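PDB 2POR: porin from Rhodobacter capsulatus, which forms outer-membrane channels, as a homotrimer, through which small hydrophilic solutes up to about 0.6 kDa diffuse passively. Local coordinates for residues K191-A199 against L234-A242. Numbering follows the deposited sequence.
Sequences KFGATNVKA and LSVDSTFGA
Asn196 and Asp237 form a hydrogen-bonded pair between antiparallel strands, joined through backbone and side chain alike. Asn196 N reaches Asp237 O at 2.9 Å, and Asp237 N returns a longer bond to Asn196 O. On the face carrying both side chains, Asn196 ND2 donates to Asp237 OD2 (3.1 Å), meeting its syn side but 33° out of the carboxylate plane. Asp237 CG lies between its own N and carbonyl carbon (chi1 58°), which brings the carboxylate toward Asn196. One water donates to OD2 and Ala194 O and accepts from Thr239 OG1, which also bonds Thr244; another donates to OD1 and, at longer range, Asn196 O, and accepts from Ser235 OG. An alanine at Asp237 would probably leave the Asn196 amide without its mate and both waters less firmly held. On the other face, Thr195 OG1 and Ser238 OG share a 2.8 Å hydrogen bond. Farther along that face, Leu234 CD1 packs against Val197 CG1 (3.8 Å) and Ala199 CB, which also touches a bound detergent, consistent with a lipid-facing surface. Lys198 and Ser235 pair through two backbone bonds, while their side chains reach Phe83, Asp85 and Tyr87. Strands 195-207 and 226-240 are adjacent in the sixteen-stranded porin barrel, with 181-192 and 243-254 as outer neighbours.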
loop_
_atom_site.group_PDB
_atom_site.type_symbol
_atom_site.label_atom_id
_atom_site.label_comp_id
_atom_site.label_asym_id
_atom_site.label_seq_id
_atom_site.Cartn_x
_atom_site.Cartn_y
_atom_site.Cartn_z
ATOM N N LYS A 191 26.347 -1.731 -29.922
ATOM C CA LYS A 191 27.283 -1.239 -28.913
ATOM C C LYS A 191 28.636 -1.209 -29.558
ATOM O O LYS A 191 29.044 -2.174 -30.202
ATOM C CB LYS A 191 27.403 -2.120 -27.673
ATOM C CG LYS A 191 27.255 -3.613 -27.934
ATOM C CD LYS A 191 26.230 -4.148 -26.938
ATOM C CE LYS A 191 24.811 -3.697 -27.292
ATOM N NZ LYS A 191 23.956 -3.713 -26.117
ATOM N N PHE A 192 29.310 -0.079 -29.469
ATOM C CA PHE A 192 30.646 0.109 -30.002
ATOM C C PHE A 192 31.493 0.488 -28.800
ATOM O O PHE A 192 31.920 1.636 -28.598
ATOM C CB PHE A 192 30.672 1.234 -31.025
ATOM C CG PHE A 192 29.803 0.965 -32.231
ATOM C CD1 PHE A 192 29.796 -0.290 -32.808
ATOM C CD2 PHE A 192 29.029 1.995 -32.720
ATOM C CE1 PHE A 192 28.993 -0.516 -33.892
ATOM C CE2 PHE A 192 28.229 1.757 -33.808
ATOM C CZ PHE A 192 28.212 0.507 -34.389
ATOM N N GLY A 193 31.653 -0.504 -27.925
ATOM C CA GLY A 193 32.416 -0.271 -26.719
ATOM C C GLY A 193 31.631 0.555 -25.697
ATOM O O GLY A 193 30.541 0.149 -25.281
ATOM N N ALA A 194 32.146 1.733 -25.320
ATOM C CA ALA A 194 31.512 2.574 -24.307
ATOM C C ALA A 194 30.232 3.279 -24.795
ATOM O O ALA A 194 29.536 3.911 -23.989
ATOM C CB ALA A 194 32.526 3.621 -23.860
ATOM N N THR A 195 29.983 3.198 -26.117
ATOM C CA THR A 195 28.875 3.795 -26.860
ATOM C C THR A 195 27.735 2.865 -27.249
ATOM O O THR A 195 27.941 1.805 -27.837
ATOM C CB THR A 195 29.464 4.443 -28.116
ATOM O OG1 THR A 195 30.473 5.324 -27.611
ATOM C CG2 THR A 195 28.465 5.204 -28.976
ATOM N N ASN A 196 26.504 3.262 -26.959
ATOM C CA ASN A 196 25.342 2.469 -27.309
ATOM C C ASN A 196 24.560 3.271 -28.333
ATOM O O ASN A 196 24.468 4.501 -28.177
ATOM C CB ASN A 196 24.504 2.265 -26.086
ATOM C CG ASN A 196 25.218 1.440 -25.030
ATOM O OD1 ASN A 196 25.412 0.234 -25.186
ATOM N ND2 ASN A 196 25.635 2.039 -23.923
ATOM N N VAL A 197 24.040 2.667 -29.387
ATOM C CA VAL A 197 23.269 3.395 -30.366
ATOM C C VAL A 197 22.001 2.581 -30.502
ATOM O O VAL A 197 22.069 1.354 -30.516
ATOM C CB VAL A 197 24.010 3.473 -31.707
ATOM C CG1 VAL A 197 23.159 4.190 -32.741
ATOM C CG2 VAL A 197 25.252 4.322 -31.555
ATOM N N LYS A 198 20.827 3.204 -30.531
ATOM C CA LYS A 198 19.569 2.489 -30.691
ATOM C C LYS A 198 18.798 3.367 -31.684
ATOM O O LYS A 198 18.881 4.611 -31.632
ATOM C CB LYS A 198 18.838 2.397 -29.346
ATOM C CG LYS A 198 17.603 1.527 -29.520
ATOM C CD LYS A 198 16.798 1.300 -28.252
ATOM C CE LYS A 198 17.612 0.462 -27.285
ATOM N NZ LYS A 198 16.863 0.082 -26.092
ATOM N N ALA A 199 18.104 2.719 -32.609
ATOM C CA ALA A 199 17.324 3.413 -33.629
ATOM C C ALA A 199 16.108 2.587 -33.982
ATOM O O ALA A 199 16.154 1.353 -33.857
ATOM C CB ALA A 199 18.114 3.595 -34.903
ATOM N N LEU A 234 16.318 7.962 -32.617
ATOM C CA LEU A 234 17.666 7.503 -32.449
ATOM C C LEU A 234 18.179 7.968 -31.110
ATOM O O LEU A 234 17.805 9.087 -30.704
ATOM C CB LEU A 234 18.473 8.122 -33.535
ATOM C CG LEU A 234 19.959 8.123 -33.365
ATOM C CD1 LEU A 234 20.500 6.742 -33.725
ATOM C CD2 LEU A 234 20.529 9.232 -34.189
ATOM N N SER A 235 19.002 7.163 -30.410
ATOM C CA SER A 235 19.696 7.713 -29.266
ATOM C C SER A 235 21.127 7.208 -29.256
ATOM O O SER A 235 21.409 6.124 -29.807
ATOM C CB SER A 235 19.071 7.335 -27.907
ATOM O OG SER A 235 19.054 5.983 -27.519
ATOM N N VAL A 236 21.972 8.023 -28.618
ATOM C CA VAL A 236 23.379 7.722 -28.491
ATOM C C VAL A 236 23.759 8.043 -27.057
ATOM O O VAL A 236 23.420 9.134 -26.573
ATOM C CB VAL A 236 24.259 8.605 -29.446
ATOM C CG1 VAL A 236 25.724 8.180 -29.320
ATOM C CG2 VAL A 236 23.897 8.397 -30.895
ATOM N N ASP A 237 24.448 7.143 -26.346
ATOM C CA ASP A 237 25.021 7.508 -25.056
ATOM C C ASP A 237 26.416 6.904 -24.981
ATOM O O ASP A 237 26.654 5.845 -25.590
ATOM C CB ASP A 237 24.208 6.980 -23.893
ATOM C CG ASP A 237 23.992 5.494 -23.808
ATOM O OD1 ASP A 237 23.075 4.974 -24.433
ATOM O OD2 ASP A 237 24.736 4.857 -23.077
ATOM N N SER A 238 27.320 7.540 -24.265
ATOM C CA SER A 238 28.664 7.028 -24.149
ATOM C C SER A 238 29.176 7.300 -22.766
ATOM O O SER A 238 28.890 8.347 -22.165
ATOM C CB SER A 238 29.584 7.704 -25.143
ATOM O OG SER A 238 30.773 6.921 -25.274
ATOM N N THR A 239 29.955 6.339 -22.288
ATOM C CA THR A 239 30.548 6.451 -20.968
ATOM C C THR A 239 32.060 6.634 -20.990
ATOM O O THR A 239 32.778 5.852 -21.611
ATOM C CB THR A 239 30.188 5.203 -20.185
ATOM O OG1 THR A 239 28.772 5.072 -20.186
ATOM C CG2 THR A 239 30.653 5.294 -18.750
ATOM N N PHE A 240 32.550 7.651 -20.306
ATOM C CA PHE A 240 33.973 7.924 -20.116
ATOM C C PHE A 240 34.248 8.059 -18.608
ATOM O O PHE A 240 34.021 9.101 -17.960
ATOM C CB PHE A 240 34.441 9.239 -20.779
ATOM C CG PHE A 240 33.381 10.090 -21.467
ATOM C CD1 PHE A 240 32.913 9.720 -22.723
ATOM C CD2 PHE A 240 32.909 11.227 -20.834
ATOM C CE1 PHE A 240 31.969 10.493 -23.358
ATOM C CE2 PHE A 240 31.963 11.995 -21.479
ATOM C CZ PHE A 240 31.499 11.625 -22.731
ATOM N N GLY A 241 34.704 6.960 -18.016
ATOM C CA GLY A 241 34.995 6.948 -16.604
ATOM C C GLY A 241 33.709 6.813 -15.789
ATOM O O GLY A 241 32.937 5.855 -15.928
ATOM N N ALA A 242 33.512 7.795 -14.913
ATOM C CA ALA A 242 32.314 7.863 -14.092
ATOM C C ALA A 242 31.178 8.617 -14.814
ATOM O O ALA A 242 30.061 8.611 -14.298
ATOM C CB ALA A 242 32.674 8.580 -12.795
HETATM O O HOH W 1 27.452 4.539 -22.359
HETATM O O HOH W 2 21.533 5.043 -26.772
#